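Local coordinates for protein alpha-galactosidase (Thermus thermophilus, PDB 6LCJ) that probably hydrolyses alpha-galactosidic bonds, as a hexameric glycoside hydrolase of family 36 from a thermophilic bacterium, at residues G157-V162 / N396-P401; R180-V185 / E221-R226; A186-E191 / E443-L448; L424-G429 / R454-R459. All blocks are in the same frame, centred on the assembly; numbering follows the deposited sequence.

Interaction 1 of 4, residues G157-V162 / N396-P401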
loop_
_atom_site.group_PDB
_atom_site.type_symbol
_atom_site.label_atom_id
_atom_site.label_comp_id
_atom_site.label_asym_id
_atom_site.label_seq_id
_atom_site.Cartn_x
_atom_site.Cartn_y
_atom_site.Cartn_z
ATOM N N GLY E 157 -23.661 13.013 -53.061
ATOM C CA GLY E 157 -24.272 12.017 -53.918
ATOM C C GLY E 157 -24.383 10.673 -53.221
ATOM O O GLY E 157 -24.623 10.585 -52.011
ATOM N N ARG E 158 -24.224 9.652 -53.964
ATOM C CA ARG E 158 -24.319 8.294 -53.472
ATOM C C ARG E 158 -22.922 7.772 -53.164
ATOM O O ARG E 158 -21.952 8.176 -53.811
ATOM C CB ARG E 158 -25.034 7.399 -54.503
ATOM C CG ARG E 158 -24.456 5.993 -54.687
ATOM C CD ARG E 158 -25.037 5.252 -55.911
ATOM N NE ARG E 158 -24.419 5.657 -57.181
ATOM C CZ ARG E 158 -23.172 5.348 -57.554
ATOM N NH1 ARG E 158 -22.378 4.628 -56.756
ATOM N NH2 ARG E 158 -22.705 5.763 -58.729
ATOM N N PRO E 159 -22.771 6.928 -52.143
ATOM C CA PRO E 159 -21.426 6.459 -51.750
ATOM C C PRO E 159 -20.762 5.703 -52.884
ATOM O O PRO E 159 -21.430 4.974 -53.631
ATOM C CB PRO E 159 -21.700 5.544 -50.547
ATOM C CG PRO E 159 -23.055 5.965 -50.056
ATOM C CD PRO E 159 -23.821 6.431 -51.237
ATOM N N PRO E 160 -19.463 5.882 -53.072
ATOM C CA PRO E 160 -18.764 5.140 -54.121
ATOM C C PRO E 160 -18.638 3.668 -53.760
ATOM O O PRO E 160 -18.840 3.247 -52.618
ATOM C CB PRO E 160 -17.382 5.813 -54.187
ATOM C CG PRO E 160 -17.518 7.097 -53.411
ATOM C CD PRO E 160 -18.568 6.811 -52.365
ATOM N N ARG E 161 -18.326 2.874 -54.771
ATOM C CA ARG E 161 -18.048 1.463 -54.585
ATOM C C ARG E 161 -16.541 1.298 -54.684
ATOM O O ARG E 161 -15.932 1.693 -55.684
ATOM C CB ARG E 161 -18.805 0.625 -55.617
ATOM C CG ARG E 161 -20.302 0.885 -55.556
ATOM C CD ARG E 161 -21.100 -0.055 -56.455
ATOM N NE ARG E 161 -20.817 0.177 -57.867
ATOM C CZ ARG E 161 -21.514 1.002 -58.630
ATOM N NH1 ARG E 161 -22.533 1.662 -58.111
ATOM N NH2 ARG E 161 -21.187 1.175 -59.904
ATOM N N VAL E 162 -15.933 0.766 -53.629
ATOM C CA VAL E 162 -14.492 0.855 -53.431
ATOM C C VAL E 162 -13.919 -0.541 -53.314
ATOM O O VAL E 162 -14.456 -1.372 -52.572
ATOM C CB VAL E 162 -14.139 1.667 -52.170
ATOM C CG1 VAL E 162 -12.610 1.734 -51.997
ATOM C CG2 VAL E 162 -14.781 3.048 -52.206
ATOM N N ASN E 396 -26.354 12.733 -42.154
ATOM C CA ASN E 396 -25.324 13.756 -42.137
ATOM C C ASN E 396 -24.083 13.426 -42.939
ATOM O O ASN E 396 -23.308 14.332 -43.232
ATOM C CB ASN E 396 -24.896 14.052 -40.691
ATOM C CG ASN E 396 -26.072 14.340 -39.787
ATOM O OD1 ASN E 396 -26.735 13.424 -39.309
ATOM N ND2 ASN E 396 -26.339 15.619 -39.545
ATOM N N VAL E 397 -23.868 12.157 -43.309
ATOM C CA VAL E 397 -22.634 11.746 -43.954
ATOM C C VAL E 397 -22.866 10.347 -44.497
ATOM O O VAL E 397 -23.772 9.646 -44.046
ATOM C CB VAL E 397 -21.457 11.793 -42.940
ATOM C CG1 VAL E 397 -21.687 10.810 -41.810
ATOM C CG2 VAL E 397 -20.117 11.526 -43.620
ATOM N N HIS E 398 -22.068 9.947 -45.481
ATOM C CA HIS E 398 -22.031 8.552 -45.883
ATOM C C HIS E 398 -21.446 7.723 -44.748
ATOM O O HIS E 398 -20.279 7.897 -44.373
ATOM C CB HIS E 398 -21.206 8.379 -47.151
ATOM C CG HIS E 398 -21.790 9.084 -48.329
ATOM N ND1 HIS E 398 -21.053 9.396 -49.453
ATOM C CD2 HIS E 398 -23.038 9.569 -48.541
ATOM C CE1 HIS E 398 -21.833 10.027 -50.315
ATOM N NE2 HIS E 398 -23.041 10.140 -49.789
ATOM N N VAL E 399 -22.259 6.821 -44.206
ATOM C CA VAL E 399 -21.862 6.013 -43.063
ATOM C C VAL E 399 -21.163 4.760 -43.574
ATOM O O VAL E 399 -21.761 3.943 -44.284
ATOM C CB VAL E 399 -23.077 5.664 -42.199
ATOM C CG1 VAL E 399 -22.708 4.587 -41.195
ATOM C CG2 VAL E 399 -23.580 6.922 -41.515
ATOM N N ASP E 400 -19.886 4.623 -43.231
ATOM C CA ASP E 400 -19.092 3.496 -43.688
ATOM C C ASP E 400 -19.089 2.388 -42.641
ATOM O O ASP E 400 -18.536 2.588 -41.555
ATOM C CB ASP E 400 -17.673 3.958 -43.979
ATOM C CG ASP E 400 -16.800 2.849 -44.528
ATOM O OD1 ASP E 400 -17.339 1.740 -44.805
ATOM O OD2 ASP E 400 -15.574 3.096 -44.700
ATOM N N PRO E 401 -19.661 1.212 -42.911
ATOM C CA PRO E 401 -19.657 0.138 -41.906
ATOM C C PRO E 401 -18.404 -0.717 -41.955
ATOM O O PRO E 401 -18.309 -1.684 -41.188
ATOM C CB PRO E 401 -20.903 -0.691 -42.285
ATOM C CG PRO E 401 -20.928 -0.598 -43.790
ATOM C CD PRO E 401 -20.257 0.752 -44.181
#
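His398 meets Gly157 and Pro159 in two different ways with the same imidazole ring. The polar one is a hydrogen bond from His398 NE2 to Gly157 O, 2.8 Å long and bent, with an N-H...O angle of 136°. The donor stands 46° out of the carbonyl plane, and the oxygen is itself tilted a little from the ring plane. At the other ring nitrogen, ND1 is hydrogen-bonded to Tyr335 OH, and with both nitrogens engaged the rotation of the ring is well defined.

Segment 157-162 leads into the first strand of the (beta/alpha)8 barrel and 396-401 carries the seventh, with strand 431-433 closing the gap between those strands. The contact lies at the N-terminal end of the strands, opposite the end that carries the active site in such barrels.

The apolar part is a CH-pi contact. Pro159 CG sits over the ring face, 3.9 Å from the His398 ring centroid and only 13° off the normal, which puts it almost above the centre. His398 CG is anti to its carbonyl carbon, and this swings the ring across beneath the proline. Beside this pair Arg158 turns away to a salt bridge with Glu191.

Interaction 2 of 4, residues R180-V185 / E221-R226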
loop_
_atom_site.group_PDB
_atom_site.type_symbol
_atom_site.label_atom_id
_atom_site.label_comp_id
_atom_site.label_asym_id
_atom_site.label_seq_id
_atom_site.Cartn_x
_atom_site.Cartn_y
_atom_site.Cartn_z
ATOM N N ARG E 180 -1.451 -6.309 -60.692
ATOM C CA ARG E 180 -2.148 -7.530 -61.082
ATOM C C ARG E 180 -3.554 -7.563 -60.507
ATOM O O ARG E 180 -4.510 -7.948 -61.192
ATOM C CB ARG E 180 -1.353 -8.757 -60.639
ATOM C CG ARG E 180 0.022 -8.828 -61.287
ATOM C CD ARG E 180 0.643 -10.196 -61.158
ATOM N NE ARG E 180 0.982 -10.478 -59.774
ATOM C CZ ARG E 180 1.989 -9.901 -59.121
ATOM N NH1 ARG E 180 2.765 -9.010 -59.735
ATOM N NH2 ARG E 180 2.219 -10.215 -57.848
ATOM N N VAL E 181 -3.698 -7.169 -59.244
ATOM C CA VAL E 181 -5.015 -7.151 -58.624
ATOM C C VAL E 181 -5.915 -6.156 -59.340
ATOM O O VAL E 181 -7.106 -6.420 -59.559
ATOM C CB VAL E 181 -4.876 -6.846 -57.119
ATOM C CG1 VAL E 181 -6.215 -6.591 -56.489
ATOM C CG2 VAL E 181 -4.172 -8.003 -56.427
ATOM N N LEU E 182 -5.348 -5.008 -59.745
ATOM C CA LEU E 182 -6.110 -3.999 -60.478
ATOM C C LEU E 182 -6.719 -4.587 -61.743
ATOM O O LEU E 182 -7.896 -4.342 -62.053
ATOM C CB LEU E 182 -5.215 -2.809 -60.817
ATOM C CG LEU E 182 -5.753 -1.748 -61.790
ATOM C CD1 LEU E 182 -6.850 -0.890 -61.173
ATOM C CD2 LEU E 182 -4.623 -0.872 -62.290
ATOM N N ASP E 183 -5.942 -5.399 -62.460
ATOM C CA ASP E 183 -6.444 -6.095 -63.640
ATOM C C ASP E 183 -7.711 -6.886 -63.334
ATOM O O ASP E 183 -8.720 -6.762 -64.036
ATOM C CB ASP E 183 -5.363 -7.027 -64.178
ATOM C CG ASP E 183 -5.208 -6.916 -65.663
ATOM O OD1 ASP E 183 -5.709 -5.911 -66.213
ATOM O OD2 ASP E 183 -4.603 -7.831 -66.273
ATOM N N GLU E 184 -7.675 -7.719 -62.294
ATOM C CA GLU E 184 -8.853 -8.509 -61.952
ATOM C C GLU E 184 -9.976 -7.641 -61.400
ATOM O O GLU E 184 -11.155 -7.877 -61.698
ATOM C CB GLU E 184 -8.482 -9.580 -60.945
ATOM C CG GLU E 184 -7.300 -10.388 -61.365
ATOM C CD GLU E 184 -7.672 -11.831 -61.545
ATOM O OE1 GLU E 184 -6.871 -12.709 -61.145
ATOM O OE2 GLU E 184 -8.787 -12.081 -62.067
ATOM N N VAL E 185 -9.633 -6.645 -60.577
ATOM C CA VAL E 185 -10.654 -5.806 -59.961
ATOM C C VAL E 185 -11.400 -5.008 -61.025
ATOM O O VAL E 185 -12.604 -4.751 -60.891
ATOM C CB VAL E 185 -10.017 -4.890 -58.890
ATOM C CG1 VAL E 185 -10.973 -3.764 -58.490
ATOM C CG2 VAL E 185 -9.587 -5.697 -57.666
ATOM N N GLU E 221 -2.343 6.556 -62.450
ATOM C CA GLU E 221 -2.678 6.700 -63.862
ATOM C C GLU E 221 -3.074 5.361 -64.472
ATOM O O GLU E 221 -4.008 5.295 -65.281
ATOM C CB GLU E 221 -1.511 7.329 -64.622
ATOM C CG GLU E 221 -1.766 7.529 -66.124
ATOM C CD GLU E 221 -3.128 8.164 -66.453
ATOM O OE1 GLU E 221 -3.564 9.096 -65.731
ATOM O OE2 GLU E 221 -3.762 7.728 -67.447
ATOM N N ARG E 222 -2.385 4.279 -64.085
ATOM C CA ARG E 222 -2.827 2.936 -64.455
ATOM C C ARG E 222 -4.246 2.655 -63.960
ATOM O O ARG E 222 -5.035 2.005 -64.659
ATOM C CB ARG E 222 -1.852 1.892 -63.903
ATOM C CG ARG E 222 -0.436 1.997 -64.461
ATOM C CD ARG E 222 -0.303 1.373 -65.852
ATOM N NE ARG E 222 0.831 0.443 -65.937
ATOM C CZ ARG E 222 0.727 -0.891 -65.959
ATOM N NH1 ARG E 222 -0.469 -1.478 -65.904
ATOM N NH2 ARG E 222 1.826 -1.643 -66.032
ATOM N N ILE E 223 -4.593 3.143 -62.763
ATOM C CA ILE E 223 -5.928 2.912 -62.211
ATOM C C ILE E 223 -6.980 3.668 -63.012
ATOM O O ILE E 223 -8.057 3.132 -63.311
ATOM C CB ILE E 223 -5.981 3.310 -60.724
ATOM C CG1 ILE E 223 -5.153 2.359 -59.875
ATOM C CG2 ILE E 223 -7.418 3.331 -60.214
ATOM C CD1 ILE E 223 -4.819 2.943 -58.535
ATOM N N ARG E 224 -6.715 4.940 -63.321
ATOM C CA ARG E 224 -7.657 5.694 -64.149
ATOM C C ARG E 224 -7.740 5.118 -65.553
ATOM O O ARG E 224 -8.814 5.125 -66.160
ATOM C CB ARG E 224 -7.268 7.170 -64.215
ATOM C CG ARG E 224 -7.200 7.866 -62.862
ATOM C CD ARG E 224 -6.361 9.143 -62.970
ATOM N NE ARG E 224 -6.864 10.224 -62.128
ATOM C CZ ARG E 224 -7.907 10.994 -62.421
ATOM N NH1 ARG E 224 -8.580 10.808 -63.551
ATOM N NH2 ARG E 224 -8.272 11.955 -61.574
ATOM N N GLU E 225 -6.621 4.595 -66.063
ATOM C CA GLU E 225 -6.581 3.935 -67.361
ATOM C C GLU E 225 -7.529 2.742 -67.442
ATOM O O GLU E 225 -7.807 2.262 -68.545
ATOM C CB GLU E 225 -5.148 3.479 -67.662
ATOM C CG GLU E 225 -4.363 4.402 -68.581
ATOM C CD GLU E 225 -2.859 4.155 -68.510
ATOM O OE1 GLU E 225 -2.454 2.971 -68.412
ATOM O OE2 GLU E 225 -2.084 5.144 -68.540
ATOM N N ARG E 226 -8.017 2.238 -66.309
ATOM C CA ARG E 226 -8.982 1.147 -66.304
ATOM C C ARG E 226 -10.365 1.604 -65.852
ATOM O O ARG E 226 -11.181 0.780 -65.423
ATOM C CB ARG E 226 -8.485 -0.003 -65.432
ATOM C CG ARG E 226 -7.316 -0.747 -66.029
ATOM C CD ARG E 226 -7.799 -1.648 -67.151
ATOM N NE ARG E 226 -7.357 -3.038 -67.003
ATOM C CZ ARG E 226 -8.146 -4.097 -67.201
ATOM N NH1 ARG E 226 -9.419 -3.927 -67.549
ATOM N NH2 ARG E 226 -7.670 -5.327 -67.053
#
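Leu182 packing against Arg222 and Ile223 is an apolar helix-to-helix contact on the outside of the TIM barrel, with Asp183 and Arg226 probably pairing their charges on its exposed side. The backbones come closest at Leu182 and Ile223, whose CA atoms are 7.1 Å apart. Leu182 supplies both methyl groups. Its side chain and that of Ile223 cross obliquely, with Leu182 CD1 3.9 Å from Ile223 CG1, while Leu182 CD2 rests on the backbone of the facing helix, 3.7 Å from Arg222 O, and also approaches Arg222 CB. This fork depends on the first torsion, which sets CG opposite the backbone N (chi1 170°) and aims the branch at the other helix. With an alanine here both methyls are gone, and a gap would probably open between the helices over Ile223 and the backbone of Arg222.

On the exposed side of the contact, Asp183 OD1 and Arg226 NH2 are modelled too close together, so a salt bridge is plausible while its exact geometry is doubtful. The Arg226 chain, bent at its second and third torsions, turns toward Asp183.

Both helices belong to successive beta-alpha-beta crossovers: helix 175-185 joins strands 161-164 and 192-195, helix 216-224 joins 192-195 and 229-234, and Leu182 and Ile223 both touch Phe193 on the shared strand.

Interaction 3 of 4, residues A186-E191 / E443-L448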
loop_
_atom_site.group_PDB
_atom_site.type_symbol
_atom_site.label_atom_id
_atom_site.label_comp_id
_atom_site.label_asym_id
_atom_site.label_seq_id
_atom_site.Cartn_x
_atom_site.Cartn_y
_atom_site.Cartn_z
ATOM N N ALA E 186 -10.716 -4.632 -62.112
ATOM C CA ALA E 186 -11.338 -3.771 -63.114
ATOM C C ALA E 186 -12.501 -4.450 -63.834
ATOM O O ALA E 186 -13.354 -3.761 -64.407
ATOM C CB ALA E 186 -10.284 -3.306 -64.119
ATOM N N ALA E 187 -12.573 -5.782 -63.797
ATOM C CA ALA E 187 -13.704 -6.485 -64.394
ATOM C C ALA E 187 -15.000 -6.307 -63.607
ATOM O O ALA E 187 -16.071 -6.595 -64.144
ATOM C CB ALA E 187 -13.376 -7.972 -64.523
ATOM N N PHE E 188 -14.939 -5.843 -62.361
ATOM C CA PHE E 188 -16.113 -5.730 -61.503
ATOM C C PHE E 188 -16.633 -4.298 -61.484
ATOM O O PHE E 188 -15.935 -3.354 -61.841
ATOM C CB PHE E 188 -15.780 -6.197 -60.078
ATOM C CG PHE E 188 -15.553 -7.680 -59.962
ATOM C CD1 PHE E 188 -14.327 -8.239 -60.308
ATOM C CD2 PHE E 188 -16.576 -8.520 -59.531
ATOM C CE1 PHE E 188 -14.125 -9.603 -60.205
ATOM C CE2 PHE E 188 -16.384 -9.900 -59.429
ATOM C CZ PHE E 188 -15.164 -10.443 -59.763
ATOM N N SER E 189 -17.864 -4.134 -61.010
ATOM C CA SER E 189 -18.488 -2.813 -61.003
ATOM C C SER E 189 -18.009 -1.946 -59.842
ATOM O O SER E 189 -18.827 -1.435 -59.075
ATOM C CB SER E 189 -20.006 -2.949 -60.938
ATOM O OG SER E 189 -20.535 -3.428 -62.154
ATOM N N PHE E 190 -16.701 -1.777 -59.691
ATOM C CA PHE E 190 -16.159 -0.849 -58.707
ATOM C C PHE E 190 -16.006 0.532 -59.334
ATOM O O PHE E 190 -15.953 0.685 -60.554
ATOM C CB PHE E 190 -14.800 -1.322 -58.181
ATOM C CG PHE E 190 -14.881 -2.504 -57.273
ATOM C CD1 PHE E 190 -15.364 -2.365 -55.977
ATOM C CD2 PHE E 190 -14.472 -3.766 -57.709
ATOM C CE1 PHE E 190 -15.436 -3.481 -55.117
ATOM C CE2 PHE E 190 -14.546 -4.881 -56.866
ATOM C CZ PHE E 190 -15.030 -4.740 -55.570
ATOM N N GLU E 191 -15.921 1.544 -58.476
ATOM C CA GLU E 191 -15.652 2.907 -58.913
ATOM C C GLU E 191 -14.339 3.470 -58.392
ATOM O O GLU E 191 -13.846 4.444 -58.965
ATOM C CB GLU E 191 -16.794 3.841 -58.488
ATOM C CG GLU E 191 -18.120 3.109 -58.355
ATOM C CD GLU E 191 -19.283 4.032 -58.099
ATOM O OE1 GLU E 191 -19.819 4.032 -56.967
ATOM O OE2 GLU E 191 -19.673 4.754 -59.035
ATOM N N GLU E 443 -18.692 -19.134 -57.342
ATOM C CA GLU E 443 -19.881 -18.753 -56.592
ATOM C C GLU E 443 -19.708 -17.394 -55.914
ATOM O O GLU E 443 -20.645 -16.589 -55.891
ATOM C CB GLU E 443 -20.171 -19.836 -55.555
ATOM C CG GLU E 443 -21.243 -19.486 -54.563
ATOM C CD GLU E 443 -20.706 -18.967 -53.220
ATOM O OE1 GLU E 443 -19.635 -19.457 -52.739
ATOM O OE2 GLU E 443 -21.366 -18.058 -52.661
ATOM N N GLU E 444 -18.520 -17.126 -55.350
ATOM C CA GLU E 444 -18.272 -15.880 -54.625
ATOM C C GLU E 444 -18.107 -14.691 -55.564
ATOM O O GLU E 444 -18.557 -13.585 -55.246
ATOM C CB GLU E 444 -17.044 -16.061 -53.728
ATOM C CG GLU E 444 -17.278 -17.144 -52.658
ATOM C CD GLU E 444 -16.023 -17.588 -51.914
ATOM O OE1 GLU E 444 -14.899 -17.304 -52.370
ATOM O OE2 GLU E 444 -16.170 -18.241 -50.861
ATOM N N LYS E 445 -17.498 -14.906 -56.731
ATOM C CA LYS E 445 -17.393 -13.850 -57.731
ATOM C C LYS E 445 -18.762 -13.354 -58.152
ATOM O O LYS E 445 -18.982 -12.142 -58.283
ATOM C CB LYS E 445 -16.637 -14.363 -58.953
ATOM C CG LYS E 445 -15.169 -14.537 -58.721
ATOM C CD LYS E 445 -14.407 -14.707 -60.024
ATOM C CE LYS E 445 -13.162 -15.526 -59.777
ATOM N NZ LYS E 445 -11.966 -14.765 -60.190
ATOM N N GLY E 446 -19.686 -14.286 -58.405
ATOM C CA GLY E 446 -21.026 -13.896 -58.797
ATOM C C GLY E 446 -21.739 -13.135 -57.703
ATOM O O GLY E 446 -22.455 -12.168 -57.971
ATOM N N ARG E 447 -21.541 -13.546 -56.451
ATOM C CA ARG E 447 -22.175 -12.828 -55.355
ATOM C C ARG E 447 -21.635 -11.414 -55.235
ATOM O O ARG E 447 -22.407 -10.479 -55.007
ATOM C CB ARG E 447 -22.003 -13.593 -54.055
ATOM C CG ARG E 447 -23.152 -14.535 -53.843
ATOM C CD ARG E 447 -22.912 -15.461 -52.712
ATOM N NE ARG E 447 -22.987 -14.787 -51.427
ATOM C CZ ARG E 447 -21.978 -14.722 -50.573
ATOM N NH1 ARG E 447 -20.814 -15.296 -50.879
ATOM N NH2 ARG E 447 -22.136 -14.084 -49.418
ATOM N N LEU E 448 -20.318 -11.239 -55.409
ATOM C CA LEU E 448 -19.727 -9.908 -55.325
ATOM C C LEU E 448 -20.282 -8.985 -56.409
ATOM O O LEU E 448 -20.648 -7.837 -56.129
ATOM C CB LEU E 448 -18.202 -9.994 -55.421
ATOM C CG LEU E 448 -17.456 -8.650 -55.566
ATOM C CD1 LEU E 448 -17.728 -7.690 -54.366
ATOM C CD2 LEU E 448 -15.951 -8.841 -55.804
#
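The apolar seam between the loop that leads into strand 192-195 and helix 442-453 is built by Phe188 and Phe190 against Leu448. Leu448 CD2 makes a CH-pi contact over the face of the Phe188 ring, 4.1 Å from its centroid and 27° off the normal, so it lies toward the CD2-CE2 side. Its other methyl, CD1, approaches Phe190 CZ at 4.2 Å, and the leucine thus divides its two branches between the two phenylalanines. The edge of the Phe188 ring also points at the helix backbone, with Lys445 O in the ring plane 3.6 Å from Phe188 CE2. An alanine in place of Leu448 has neither branch, which is likely to cost Phe188 its CH-pi partner and open a gap between the two rings and the helix. Phe190 further stacks edge-to-face on Trp163, and both Phe190 and Leu448 touch Thr433. These neighbours on strands 161-164 and 431-433 fit a TIM barrel in which helix 442-453, the one following the eighth strand, packs beside the first and last strands.

Interaction 4 of 4, residues L424-G429 / R454-R459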
loop_
_atom_site.group_PDB
_atom_site.type_symbol
_atom_site.label_atom_id
_atom_site.label_comp_id
_atom_site.label_asym_id
_atom_site.label_seq_id
_atom_site.Cartn_x
_atom_site.Cartn_y
_atom_site.Cartn_z
ATOM N N LEU E 424 -25.620 -4.478 -43.713
ATOM C CA LEU E 424 -25.368 -3.094 -43.313
ATOM C C LEU E 424 -24.791 -2.260 -44.454
ATOM O O LEU E 424 -25.052 -1.054 -44.517
ATOM C CB LEU E 424 -24.438 -3.047 -42.100
ATOM C CG LEU E 424 -25.062 -3.424 -40.752
ATOM C CD1 LEU E 424 -24.203 -2.902 -39.627
ATOM C CD2 LEU E 424 -26.480 -2.914 -40.625
ATOM N N ALA E 425 -24.014 -2.864 -45.360
ATOM C CA ALA E 425 -23.602 -2.144 -46.565
ATOM C C ALA E 425 -24.803 -1.790 -47.440
ATOM O O ALA E 425 -24.886 -0.679 -47.976
ATOM C CB ALA E 425 -22.592 -2.968 -47.365
ATOM N N HIS E 426 -25.746 -2.716 -47.602
ATOM C CA HIS E 426 -26.953 -2.388 -48.355
ATOM C C HIS E 426 -27.723 -1.260 -47.681
ATOM O O HIS E 426 -28.165 -0.322 -48.344
ATOM C CB HIS E 426 -27.842 -3.617 -48.506
ATOM C CG HIS E 426 -27.353 -4.610 -49.512
ATOM N ND1 HIS E 426 -27.019 -4.260 -50.801
ATOM C CD2 HIS E 426 -27.171 -5.951 -49.425
ATOM C CE1 HIS E 426 -26.637 -5.338 -51.461
ATOM N NE2 HIS E 426 -26.725 -6.377 -50.651
ATOM N N PHE E 427 -27.870 -1.315 -46.358
ATOM C CA PHE E 427 -28.640 -0.284 -45.670
ATOM C C PHE E 427 -27.982 1.092 -45.794
ATOM O O PHE E 427 -28.649 2.087 -46.079
ATOM C CB PHE E 427 -28.825 -0.669 -44.207
ATOM C CG PHE E 427 -29.728 0.259 -43.447
ATOM C CD1 PHE E 427 -31.104 0.167 -43.571
ATOM C CD2 PHE E 427 -29.201 1.225 -42.604
ATOM C CE1 PHE E 427 -31.940 1.011 -42.863
ATOM C CE2 PHE E 427 -30.035 2.071 -41.893
ATOM C CZ PHE E 427 -31.404 1.965 -42.032
ATOM N N THR E 428 -26.677 1.176 -45.564
ATOM C CA THR E 428 -26.003 2.463 -45.674
ATOM C C THR E 428 -25.759 2.864 -47.121
ATOM O O THR E 428 -25.566 4.056 -47.391
ATOM C CB THR E 428 -24.647 2.443 -44.946
ATOM O OG1 THR E 428 -23.805 1.442 -45.528
ATOM C CG2 THR E 428 -24.808 2.163 -43.452
ATOM N N GLY E 429 -25.736 1.898 -48.043
ATOM C CA GLY E 429 -25.314 2.146 -49.405
ATOM C C GLY E 429 -23.822 2.292 -49.614
ATOM O O GLY E 429 -23.407 2.599 -50.731
ATOM N N ARG E 454 -26.418 -4.176 -57.845
ATOM C CA ARG E 454 -27.827 -4.127 -57.491
ATOM C C ARG E 454 -28.051 -3.204 -56.306
ATOM O O ARG E 454 -27.167 -2.992 -55.476
ATOM C CB ARG E 454 -28.380 -5.515 -57.150
ATOM C CG ARG E 454 -28.755 -6.336 -58.357
ATOM C CD ARG E 454 -28.817 -7.823 -58.028
ATOM N NE ARG E 454 -30.009 -8.161 -57.256
ATOM C CZ ARG E 454 -30.011 -8.422 -55.952
ATOM N NH1 ARG E 454 -28.869 -8.384 -55.252
ATOM N NH2 ARG E 454 -31.159 -8.716 -55.348
ATOM N N GLU E 455 -29.245 -2.666 -56.241
ATOM C CA GLU E 455 -29.692 -1.830 -55.141
ATOM C C GLU E 455 -30.786 -2.641 -54.454
ATOM O O GLU E 455 -31.925 -2.689 -54.924
ATOM C CB GLU E 455 -30.189 -0.478 -55.649
ATOM C CG GLU E 455 -29.160 0.366 -56.448
ATOM C CD GLU E 455 -28.685 -0.282 -57.765
ATOM O OE1 GLU E 455 -27.635 0.150 -58.313
ATOM O OE2 GLU E 455 -29.356 -1.227 -58.251
ATOM N N VAL E 456 -30.427 -3.330 -53.375
ATOM C CA VAL E 456 -31.366 -4.186 -52.651
ATOM C C VAL E 456 -32.042 -3.337 -51.597
ATOM O O VAL E 456 -31.370 -2.859 -50.661
ATOM C CB VAL E 456 -30.651 -5.391 -52.022
ATOM C CG1 VAL E 456 -31.656 -6.458 -51.680
ATOM C CG2 VAL E 456 -29.629 -5.943 -52.980
ATOM N N PRO E 457 -33.361 -3.094 -51.691
ATOM C CA PRO E 457 -34.048 -2.270 -50.689
ATOM C C PRO E 457 -33.936 -2.868 -49.293
ATOM O O PRO E 457 -34.203 -4.055 -49.081
ATOM C CB PRO E 457 -35.503 -2.240 -51.177
ATOM C CG PRO E 457 -35.598 -3.303 -52.253
ATOM C CD PRO E 457 -34.230 -3.422 -52.838
ATOM N N VAL E 458 -33.520 -2.033 -48.339
ATOM C CA VAL E 458 -33.450 -2.408 -46.933
ATOM C C VAL E 458 -34.340 -1.462 -46.146
ATOM O O VAL E 458 -34.430 -0.267 -46.454
ATOM C CB VAL E 458 -32.005 -2.386 -46.385
ATOM C CG1 VAL E 458 -31.943 -3.036 -45.001
ATOM C CG2 VAL E 458 -31.077 -3.126 -47.313
ATOM N N ARG E 459 -35.007 -2.003 -45.136
ATOM C CA ARG E 459 -35.907 -1.241 -44.293
ATOM C C ARG E 459 -35.628 -1.646 -42.859
ATOM O O ARG E 459 -35.339 -2.816 -42.591
ATOM C CB ARG E 459 -37.373 -1.510 -44.678
ATOM C CG ARG E 459 -38.390 -1.206 -43.591
ATOM C CD ARG E 459 -39.729 -0.824 -44.198
ATOM N NE ARG E 459 -40.080 -1.711 -45.307
ATOM C CZ ARG E 459 -40.714 -2.874 -45.165
ATOM N NH1 ARG E 459 -41.072 -3.295 -43.955
ATOM N NH2 ARG E 459 -40.990 -3.618 -46.232
HETATM O O HOH W 1 -27.705 -2.476 -52.451
#
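Val456 lies over the imidazole of His426, while Val458 meets the ring of Phe427 at its edge. Val456 CG2 stands 3.4 Å above the His426 plane, displaced toward the CE1 rim. There Val456 CG2 makes a CH-pi contact with the His426 ring, 3.8 Å from its centroid and 27° off the normal. Phe427 approaches Val458 at about a right angle: Val458 CG1 is 3.6 Å from Phe427 CD1, and Val458 CB lies in the plane of that ring. The other branch, CG2, reaches His426 CB at 3.5 Å, so Val458 straddles two consecutive helix residues.

The helix is 415-428, which precedes the last barrel strand, and Val458 opens the first strand of the three-stranded antiparallel sheet at the C terminus. Phe427 CG lies anti to the backbone N (chi1 -174°), directing its ring toward that sheet, where it meets Phe466 edge-to-face. His426 likewise packs edge-to-face with Phe451. A water linked to His426 ND1 accepts from Val456 N (3.0 Å) and donates to Arg454 O (3.1 Å).

Overall arrangement
From the N terminus, 157-162 leads into the first barrel strand and meets 396-401, so interaction 1 closes a loop of 233 residues spanning most of the barrel. Interaction 2 is nested inside it, closing the short span between the first two barrel helices. Interaction 3 starts in the loop just after helix 175-185 and ends on helix 442-453; it crosses interactions 1, 2 and 4. A probable backbone hydrogen bond between Glu191 N and Arg161 O links it to interaction 1, and Val185 packs on Phe190 to join it to interaction 2. Interaction 4 opens after interaction 1 has closed, touches it through Thr428 and Gly429, and ties the C-terminal sheet to the barrel.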